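Local atomic coordinates of N-alpha-acetyltransferase 35, NatC auxiliary subunit (Saccharomyces cerevisiae, PDB entry 6YGA), a protein that serves as the auxiliary subunit of the NatC N-terminal acetyltransferase, which acetylates the N-terminal methionine of the L-A virus Gag protein. Residues B[359-367]-B[388-399]; B[419-427]-B[436-446]. All blocks are in the same frame, centred on the assembly; numbering follows the deposited sequence.

Contact 1: residues B[359-367]-B[388-399]. With EDO (1,2-ethanediol), chain C; EDO (1,2-ethanediol), chain D.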
# COMPACT_ATOMS: atom_id res chain seq x y z
N SER B 359 8.47 29.98 -3.80
CA SER B 359 9.33 29.24 -2.90
C SER B 359 8.47 28.48 -1.90
O SER B 359 7.24 28.58 -1.89
CB SER B 359 10.31 30.19 -2.21
OG SER B 359 9.63 31.11 -1.38
N TYR B 360 9.12 27.70 -1.03
CA TYR B 360 8.35 26.89 -0.08
C TYR B 360 7.62 27.78 0.93
O TYR B 360 6.45 27.54 1.25
CB TYR B 360 9.25 25.89 0.64
CG TYR B 360 9.85 24.82 -0.25
CD1 TYR B 360 9.46 24.69 -1.58
CD2 TYR B 360 10.81 23.94 0.23
CE1 TYR B 360 10.01 23.72 -2.40
CE2 TYR B 360 11.37 22.97 -0.58
CZ TYR B 360 10.96 22.86 -1.89
OH TYR B 360 11.51 21.90 -2.70
N THR B 361 8.30 28.81 1.44
CA THR B 361 7.67 29.68 2.43
C THR B 361 6.61 30.57 1.80
O THR B 361 5.56 30.80 2.39
CB THR B 361 8.73 30.51 3.16
OG1 THR B 361 9.40 31.37 2.23
CG2 THR B 361 9.75 29.60 3.83
N GLN B 362 6.87 31.07 0.59
CA GLN B 362 5.85 31.85 -0.11
C GLN B 362 4.60 31.02 -0.34
O GLN B 362 3.47 31.52 -0.17
CB GLN B 362 6.40 32.36 -1.45
CG GLN B 362 7.43 33.46 -1.33
CD GLN B 362 7.98 33.87 -2.68
OE1 GLN B 362 7.68 33.25 -3.70
NE2 GLN B 362 8.79 34.92 -2.69
N PHE B 363 4.77 29.75 -0.72
CA PHE B 363 3.63 28.87 -0.94
C PHE B 363 2.85 28.64 0.35
O PHE B 363 1.62 28.61 0.35
CB PHE B 363 4.13 27.55 -1.52
CG PHE B 363 3.05 26.60 -1.92
CD1 PHE B 363 2.20 26.90 -2.97
CD2 PHE B 363 2.89 25.39 -1.27
CE1 PHE B 363 1.20 26.01 -3.35
CE2 PHE B 363 1.91 24.50 -1.64
CZ PHE B 363 1.06 24.81 -2.69
N TYR B 364 3.57 28.48 1.47
CA TYR B 364 2.90 28.29 2.76
C TYR B 364 2.15 29.54 3.18
O TYR B 364 1.00 29.47 3.63
CB TYR B 364 3.92 27.89 3.82
CG TYR B 364 3.43 28.04 5.24
CD1 TYR B 364 2.63 27.07 5.83
CD2 TYR B 364 3.77 29.16 5.99
CE1 TYR B 364 2.18 27.21 7.13
CE2 TYR B 364 3.32 29.31 7.29
CZ TYR B 364 2.53 28.33 7.86
OH TYR B 364 2.08 28.47 9.15
N LEU B 365 2.79 30.71 3.05
CA LEU B 365 2.14 31.95 3.46
C LEU B 365 0.91 32.25 2.61
O LEU B 365 -0.01 32.93 3.07
CB LEU B 365 3.14 33.11 3.39
CG LEU B 365 4.30 33.03 4.38
CD1 LEU B 365 5.26 34.17 4.13
CD2 LEU B 365 3.78 33.07 5.81
N LEU B 366 0.87 31.75 1.37
CA LEU B 366 -0.33 31.91 0.55
C LEU B 366 -1.51 31.15 1.15
O LEU B 366 -2.65 31.64 1.13
CB LEU B 366 -0.07 31.43 -0.87
CG LEU B 366 0.43 32.49 -1.86
CD1 LEU B 366 0.83 31.83 -3.17
CD2 LEU B 366 -0.65 33.54 -2.10
N HIS B 367 -1.26 29.95 1.69
CA HIS B 367 -2.34 29.20 2.34
C HIS B 367 -2.87 29.95 3.55
O HIS B 367 -4.08 30.05 3.75
CB HIS B 367 -1.85 27.81 2.74
CG HIS B 367 -1.63 26.89 1.58
ND1 HIS B 367 -0.59 27.06 0.69
CD2 HIS B 367 -2.31 25.79 1.17
CE1 HIS B 367 -0.64 26.11 -0.22
NE2 HIS B 367 -1.67 25.33 0.04
N ILE B 388 8.16 29.00 10.43
CA ILE B 388 7.58 29.02 9.09
C ILE B 388 8.27 28.00 8.19
O ILE B 388 7.62 27.36 7.36
CB ILE B 388 7.64 30.44 8.51
CG1 ILE B 388 6.75 31.38 9.33
CG2 ILE B 388 7.23 30.45 7.04
CD1 ILE B 388 6.88 32.84 8.94
N GLN B 389 9.58 27.82 8.37
CA GLN B 389 10.31 26.82 7.58
C GLN B 389 9.79 25.42 7.88
O GLN B 389 9.57 24.62 6.96
CB GLN B 389 11.80 26.92 7.88
CG GLN B 389 12.70 26.36 6.79
CD GLN B 389 13.02 27.38 5.72
OE1 GLN B 389 13.32 28.54 6.02
NE2 GLN B 389 12.95 26.96 4.46
N GLU B 390 9.61 25.11 9.16
CA GLU B 390 9.05 23.82 9.55
C GLU B 390 7.61 23.66 9.07
O GLU B 390 7.23 22.59 8.59
CB GLU B 390 9.13 23.65 11.07
CG GLU B 390 8.47 22.39 11.62
CD GLU B 390 9.40 21.19 11.62
OE1 GLU B 390 10.25 21.08 10.72
OE2 GLU B 390 9.27 20.34 12.54
N SER B 391 6.81 24.72 9.19
CA SER B 391 5.43 24.64 8.74
C SER B 391 5.35 24.43 7.23
O SER B 391 4.51 23.68 6.74
CB SER B 391 4.67 25.90 9.15
OG SER B 391 4.69 26.08 10.55
N SER B 392 6.25 25.08 6.47
CA SER B 392 6.24 24.93 5.02
C SER B 392 6.60 23.51 4.62
O SER B 392 5.99 22.95 3.70
CB SER B 392 7.22 25.92 4.38
OG SER B 392 6.91 27.25 4.78
N ASN B 393 7.59 22.91 5.28
CA ASN B 393 7.92 21.52 5.02
C ASN B 393 6.77 20.60 5.39
O ASN B 393 6.49 19.63 4.69
CB ASN B 393 9.19 21.13 5.78
CG ASN B 393 10.42 21.86 5.26
OD1 ASN B 393 10.50 22.21 4.08
ND2 ASN B 393 11.39 22.08 6.14
N MSE B 394 6.07 20.90 6.49
CA MSE B 394 4.93 20.11 6.93
C MSE B 394 3.83 20.13 5.87
O MSE B 394 3.18 19.12 5.60
CB MSE B 394 4.40 20.64 8.26
CG MSE B 394 3.60 19.62 9.06
SE MSE B 394 4.72 18.13 9.63
CE MSE B 394 3.60 16.67 9.00
N LEU B 395 3.63 21.31 5.27
CA LEU B 395 2.58 21.45 4.27
C LEU B 395 2.94 20.69 3.00
O LEU B 395 2.07 20.07 2.37
CB LEU B 395 2.35 22.93 3.97
CG LEU B 395 1.31 23.27 2.90
CD1 LEU B 395 -0.07 22.76 3.30
CD2 LEU B 395 1.28 24.78 2.67
N LEU B 396 4.21 20.72 2.60
CA LEU B 396 4.63 19.98 1.42
C LEU B 396 4.45 18.47 1.62
O LEU B 396 4.04 17.76 0.70
CB LEU B 396 6.08 20.31 1.07
CG LEU B 396 6.35 21.73 0.59
CD1 LEU B 396 7.75 21.84 0.03
CD2 LEU B 396 5.32 22.17 -0.45
N GLU B 397 4.76 17.97 2.82
CA GLU B 397 4.52 16.56 3.11
C GLU B 397 3.03 16.23 3.05
O GLU B 397 2.66 15.12 2.66
CB GLU B 397 5.10 16.18 4.47
CG GLU B 397 6.62 16.14 4.50
CD GLU B 397 7.17 15.87 5.88
OE1 GLU B 397 6.38 15.63 6.81
OE2 GLU B 397 8.41 15.90 6.04
N TRP B 398 2.18 17.18 3.43
CA TRP B 398 0.74 16.96 3.32
C TRP B 398 0.32 16.77 1.86
O TRP B 398 -0.50 15.89 1.56
CB TRP B 398 -0.02 18.12 3.96
CG TRP B 398 -1.51 18.00 3.85
CD1 TRP B 398 -2.36 17.42 4.76
CD2 TRP B 398 -2.33 18.45 2.77
NE1 TRP B 398 -3.65 17.49 4.30
CE2 TRP B 398 -3.67 18.11 3.09
CE3 TRP B 398 -2.07 19.10 1.56
CZ2 TRP B 398 -4.74 18.41 2.24
CZ3 TRP B 398 -3.14 19.40 0.72
CH2 TRP B 398 -4.45 19.05 1.07
N TYR B 399 0.88 17.57 0.96
CA TYR B 399 0.56 17.42 -0.46
C TYR B 399 1.05 16.08 -0.99
O TYR B 399 0.35 15.39 -1.74
CB TYR B 399 1.19 18.56 -1.27
CG TYR B 399 0.36 19.83 -1.31
CD1 TYR B 399 -0.61 20.02 -2.29
CD2 TYR B 399 0.57 20.84 -0.38
CE1 TYR B 399 -1.36 21.17 -2.33
CE2 TYR B 399 -0.18 22.00 -0.42
CZ TYR B 399 -1.15 22.16 -1.40
OH TYR B 399 -1.90 23.31 -1.44
C1 EDO C . 1.75 34.94 0.60
O1 EDO C . 2.67 34.78 -0.48
C2 EDO C . 1.54 36.42 0.92
O2 EDO C . 0.92 36.53 2.21
C1 EDO D . -5.72 27.00 2.23
O1 EDO D . -6.15 28.00 3.16
C2 EDO D . -5.66 25.64 2.91
O2 EDO D . -4.73 25.68 4.00
O HOH W 1 5.05 25.16 1.59
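Two helices of the helical region assigned to a TPR-like family meet nearly at right angles: Tyr364 of helix 360-372 drops as a knob into a hole formed by Ile388, Ser391, Ser392 and Leu395 of helix 386-402. The short segments run 80° apart, their axes approaching to 8.7 Å. A first torsion of 163° swings the Tyr364 ring away from the backbone N, laying one face over Ser391, whose CB lies 3.5 Å from Tyr364 CE1. Ser392 turns its OG back onto Ile388 O, which takes Ser392 N from the opposite face of its carbonyl plane.

The steep crossing, unlike the near-antiparallel pairing of a helical hairpin, brings aromatic side chains to both flanks of this knob. At one flank Leu396 CD1 stands 3.5 Å from the Tyr360 ring centroid, almost on its normal, a CH-pi contact. At the other, Leu395 CD2 covers a face of the His367 imidazole, while His367 NE2 and Tyr399 OH share a nearly straight hydrogen bond, its refined 2.5 Å unusually short and doubtful in exact length. His367 ND1 donates to Phe363 O in the ring plane (2.7 Å), fixing the imidazole at both nitrogens. Tyr399 OH also bonds Thr322 OG1.

Contact 2: residues B[419-427]-B[436-446]. With EDO (1,2-ethanediol), chain D.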
# COMPACT_ATOMS: atom_id res chain seq x y z
N LEU B 419 2.61 15.89 14.71
CA LEU B 419 3.51 16.96 14.29
C LEU B 419 2.75 18.28 14.11
O LEU B 419 3.28 19.34 14.45
CB LEU B 419 4.23 16.58 12.99
CG LEU B 419 5.63 15.98 13.13
CD1 LEU B 419 5.61 14.70 13.94
CD2 LEU B 419 6.25 15.74 11.76
N TRP B 420 1.52 18.22 13.59
CA TRP B 420 0.68 19.41 13.57
C TRP B 420 0.40 19.91 14.98
O TRP B 420 0.43 21.12 15.23
CB TRP B 420 -0.64 19.12 12.85
CG TRP B 420 -0.55 19.01 11.37
CD1 TRP B 420 -0.89 17.93 10.60
CD2 TRP B 420 -0.10 20.02 10.45
NE1 TRP B 420 -0.68 18.20 9.27
CE2 TRP B 420 -0.20 19.48 9.15
CE3 TRP B 420 0.37 21.32 10.61
CZ2 TRP B 420 0.17 20.20 8.02
CZ3 TRP B 420 0.73 22.04 9.48
CH2 TRP B 420 0.63 21.47 8.20
N ASP B 421 0.13 18.99 15.91
CA ASP B 421 -0.15 19.38 17.29
C ASP B 421 1.05 20.06 17.92
O ASP B 421 0.92 21.14 18.52
CB ASP B 421 -0.56 18.15 18.11
CG ASP B 421 -1.13 18.51 19.48
OD1 ASP B 421 -2.23 19.10 19.53
OD2 ASP B 421 -0.47 18.20 20.49
N SER B 422 2.23 19.45 17.80
CA SER B 422 3.44 20.05 18.35
C SER B 422 3.72 21.41 17.71
O SER B 422 4.14 22.35 18.39
CB SER B 422 4.63 19.10 18.13
OG SER B 422 5.82 19.64 18.67
N LEU B 423 3.48 21.52 16.40
CA LEU B 423 3.68 22.80 15.72
C LEU B 423 2.71 23.85 16.24
O LEU B 423 3.10 25.00 16.49
CB LEU B 423 3.52 22.60 14.22
CG LEU B 423 4.15 23.64 13.30
CD1 LEU B 423 5.64 23.78 13.60
CD2 LEU B 423 3.93 23.22 11.87
N GLN B 424 1.44 23.48 16.42
CA GLN B 424 0.45 24.42 16.93
C GLN B 424 0.81 24.88 18.34
O GLN B 424 0.67 26.06 18.67
CB GLN B 424 -0.94 23.78 16.90
CG GLN B 424 -2.05 24.69 17.41
CD GLN B 424 -3.37 23.95 17.62
OE1 GLN B 424 -3.62 22.91 17.00
NE2 GLN B 424 -4.21 24.48 18.49
N ALA B 425 1.28 23.96 19.19
CA ALA B 425 1.67 24.34 20.54
C ALA B 425 2.90 25.23 20.55
O ALA B 425 3.07 26.04 21.47
CB ALA B 425 1.91 23.09 21.39
N GLN B 426 3.77 25.10 19.55
CA GLN B 426 4.96 25.95 19.51
C GLN B 426 4.60 27.36 19.05
O GLN B 426 5.13 28.34 19.57
CB GLN B 426 6.02 25.33 18.60
CG GLN B 426 7.38 26.04 18.65
CD GLN B 426 8.06 25.91 20.00
OE1 GLN B 426 7.86 24.93 20.72
NE2 GLN B 426 8.88 26.90 20.34
N PHE B 427 3.70 27.47 18.06
CA PHE B 427 3.13 28.77 17.72
C PHE B 427 2.41 29.38 18.92
O PHE B 427 2.48 30.59 19.15
CB PHE B 427 2.16 28.64 16.54
CG PHE B 427 2.82 28.61 15.20
CD1 PHE B 427 3.64 29.65 14.79
CD2 PHE B 427 2.60 27.56 14.32
CE1 PHE B 427 4.25 29.63 13.55
CE2 PHE B 427 3.19 27.53 13.07
CZ PHE B 427 4.02 28.57 12.68
N CYS B 436 -1.04 29.85 14.40
CA CYS B 436 -1.67 28.88 15.29
C CYS B 436 -3.07 28.53 14.80
O CYS B 436 -3.47 27.36 14.82
CB CYS B 436 -1.71 29.44 16.72
SG CYS B 436 -2.52 28.39 17.95
N SER B 437 -3.83 29.53 14.33
CA SER B 437 -5.18 29.28 13.84
C SER B 437 -5.16 28.38 12.60
O SER B 437 -5.91 27.41 12.51
CB SER B 437 -5.88 30.60 13.54
OG SER B 437 -7.00 30.43 12.70
N TRP B 438 -4.29 28.70 11.63
CA TRP B 438 -4.23 27.90 10.41
C TRP B 438 -3.73 26.49 10.69
O TRP B 438 -4.23 25.52 10.11
CB TRP B 438 -3.34 28.58 9.37
CG TRP B 438 -3.24 27.81 8.09
CD1 TRP B 438 -4.05 27.92 6.99
CD2 TRP B 438 -2.27 26.80 7.76
NE1 TRP B 438 -3.64 27.05 6.01
CE2 TRP B 438 -2.56 26.35 6.46
CE3 TRP B 438 -1.19 26.23 8.45
CZ2 TRP B 438 -1.80 25.36 5.82
CZ3 TRP B 438 -0.45 25.25 7.82
CH2 TRP B 438 -0.76 24.82 6.52
N THR B 439 -2.74 26.35 11.58
CA THR B 439 -2.28 25.03 11.97
C THR B 439 -3.40 24.22 12.61
O THR B 439 -3.54 23.02 12.35
CB THR B 439 -1.09 25.14 12.94
OG1 THR B 439 -0.10 26.01 12.37
CG2 THR B 439 -0.48 23.78 13.20
N TYR B 440 -4.22 24.86 13.44
CA TYR B 440 -5.33 24.16 14.08
C TYR B 440 -6.32 23.67 13.04
O TYR B 440 -6.82 22.54 13.13
CB TYR B 440 -6.01 25.07 15.10
CG TYR B 440 -7.14 24.41 15.85
CD1 TYR B 440 -6.91 23.32 16.69
CD2 TYR B 440 -8.44 24.87 15.73
CE1 TYR B 440 -7.94 22.72 17.38
CE2 TYR B 440 -9.48 24.28 16.41
CZ TYR B 440 -9.23 23.20 17.24
OH TYR B 440 -10.26 22.61 17.92
N PHE B 441 -6.62 24.49 12.03
CA PHE B 441 -7.53 24.07 10.97
C PHE B 441 -7.02 22.84 10.25
O PHE B 441 -7.78 21.91 9.98
CB PHE B 441 -7.75 25.21 9.98
CG PHE B 441 -8.36 24.76 8.69
CD1 PHE B 441 -9.72 24.48 8.60
CD2 PHE B 441 -7.58 24.59 7.56
CE1 PHE B 441 -10.28 24.06 7.42
CE2 PHE B 441 -8.13 24.16 6.37
CZ PHE B 441 -9.49 23.90 6.30
N MSE B 442 -5.73 22.82 9.92
CA MSE B 442 -5.14 21.68 9.21
C MSE B 442 -5.10 20.43 10.08
O MSE B 442 -5.39 19.33 9.61
CB MSE B 442 -3.74 22.03 8.73
CG MSE B 442 -3.72 23.13 7.69
SE MSE B 442 -4.51 22.55 6.01
CE MSE B 442 -3.16 21.23 5.52
N LYS B 443 -4.75 20.59 11.36
CA LYS B 443 -4.70 19.44 12.25
C LYS B 443 -6.08 18.83 12.43
O LYS B 443 -6.25 17.61 12.31
CB LYS B 443 -4.12 19.85 13.61
CG LYS B 443 -3.90 18.68 14.55
CD LYS B 443 -3.50 19.14 15.93
CE LYS B 443 -4.66 19.82 16.64
NZ LYS B 443 -4.25 20.34 17.97
N LEU B 444 -7.09 19.66 12.72
CA LEU B 444 -8.42 19.15 13.00
C LEU B 444 -9.07 18.57 11.74
O LEU B 444 -9.77 17.55 11.81
CB LEU B 444 -9.29 20.25 13.61
CG LEU B 444 -10.64 19.82 14.18
CD1 LEU B 444 -10.48 18.55 15.00
CD2 LEU B 444 -11.23 20.93 15.03
N SER B 445 -8.83 19.19 10.58
CA SER B 445 -9.28 18.62 9.32
C SER B 445 -8.60 17.28 9.05
O SER B 445 -9.22 16.36 8.51
CB SER B 445 -9.01 19.58 8.17
OG SER B 445 -9.84 20.73 8.25
N SER B 446 -7.32 17.17 9.41
CA SER B 446 -6.62 15.91 9.21
C SER B 446 -7.13 14.84 10.17
O SER B 446 -7.23 13.67 9.80
CB SER B 446 -5.11 16.11 9.38
OG SER B 446 -4.59 16.91 8.33
C1 EDO D . -5.72 27.00 2.23
O1 EDO D . -6.15 28.00 3.16
C2 EDO D . -5.66 25.64 2.91
O2 EDO D . -4.73 25.68 4.00
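Trp420, Gln424 and Lys443 bury the most surface where segments 419-427 and 436-446 pack, and each uses its side chain differently. Trp420 is a knob among Thr439, Met442, Lys443 and Ser446. Its CB rests on Lys443 CB at 3.6 Å, and Met442 CB sits over one face of its six-membered ring. The far rim of the indole reaches Trp438, with Trp420 CZ3 3.8 Å from Trp438 CZ3 and the six-membered rings inclined at 73°. Trp420 NE1 donates to Gln416 OE1, one turn earlier.

Gln424 extends from its helix with CG anti to the backbone N, which carries the amide alongside Tyr440, whose ring edge receives OE1 in its plane. Gln424 CG lies 3.8 Å from Cys436 SG. Lys443 leads its aliphatic chain past Trp420 and Asp421, then bends at chi3 (70°) to bring the ammonium between two acceptors. Lys443 NZ is 2.8 Å from Asp421 OD1, a salt bridge on the anti lone pair, and 2.8 Å from Gln424 OE1, approached from above the amide plane. A third bond, to Val597 O, ties this buried charge to the loop between helices 581-588 and 603-613; the nearby carboxylate probably favours its charged state.

Thr439 returns the interlocking as a knob among Trp420, Leu423, Gln424 and Phe427, its CG2 3.7 Å from Gln424 CB. Knobs from both sides, on segments 163° apart with axes 8.9 Å from each other, are characteristic of an antiparallel helical hairpin with knobs-into-holes packing, an arrangement also found in TPR-type folds and consistent with the family assignment of this region.

From the N terminus, the chain first closes contact 1, bringing helix 360-372 against helix 386-402 across an intervening stretch that is partly unmodelled. It then passes into helix 406-429 and turns sharply into helix 433-456, so that contact 2 closes a much shorter connection. The two loops thus follow in series, neither nested nor crossed, with centres about 13 Å apart. They share a boundary: Ser391 meets Leu423 and Phe427, Met394 meets Leu419, and the Tyr364 ring meets Trp438 edge-to-face. An ethanediol, probably from the crystallisation liquor, bridges His367 O and Trp438 NE1. Helix 386-402 therefore packs on helix 360-372 and also on helix 406-429, and Trp438 of helix 433-456 reaches back to helix 360-372.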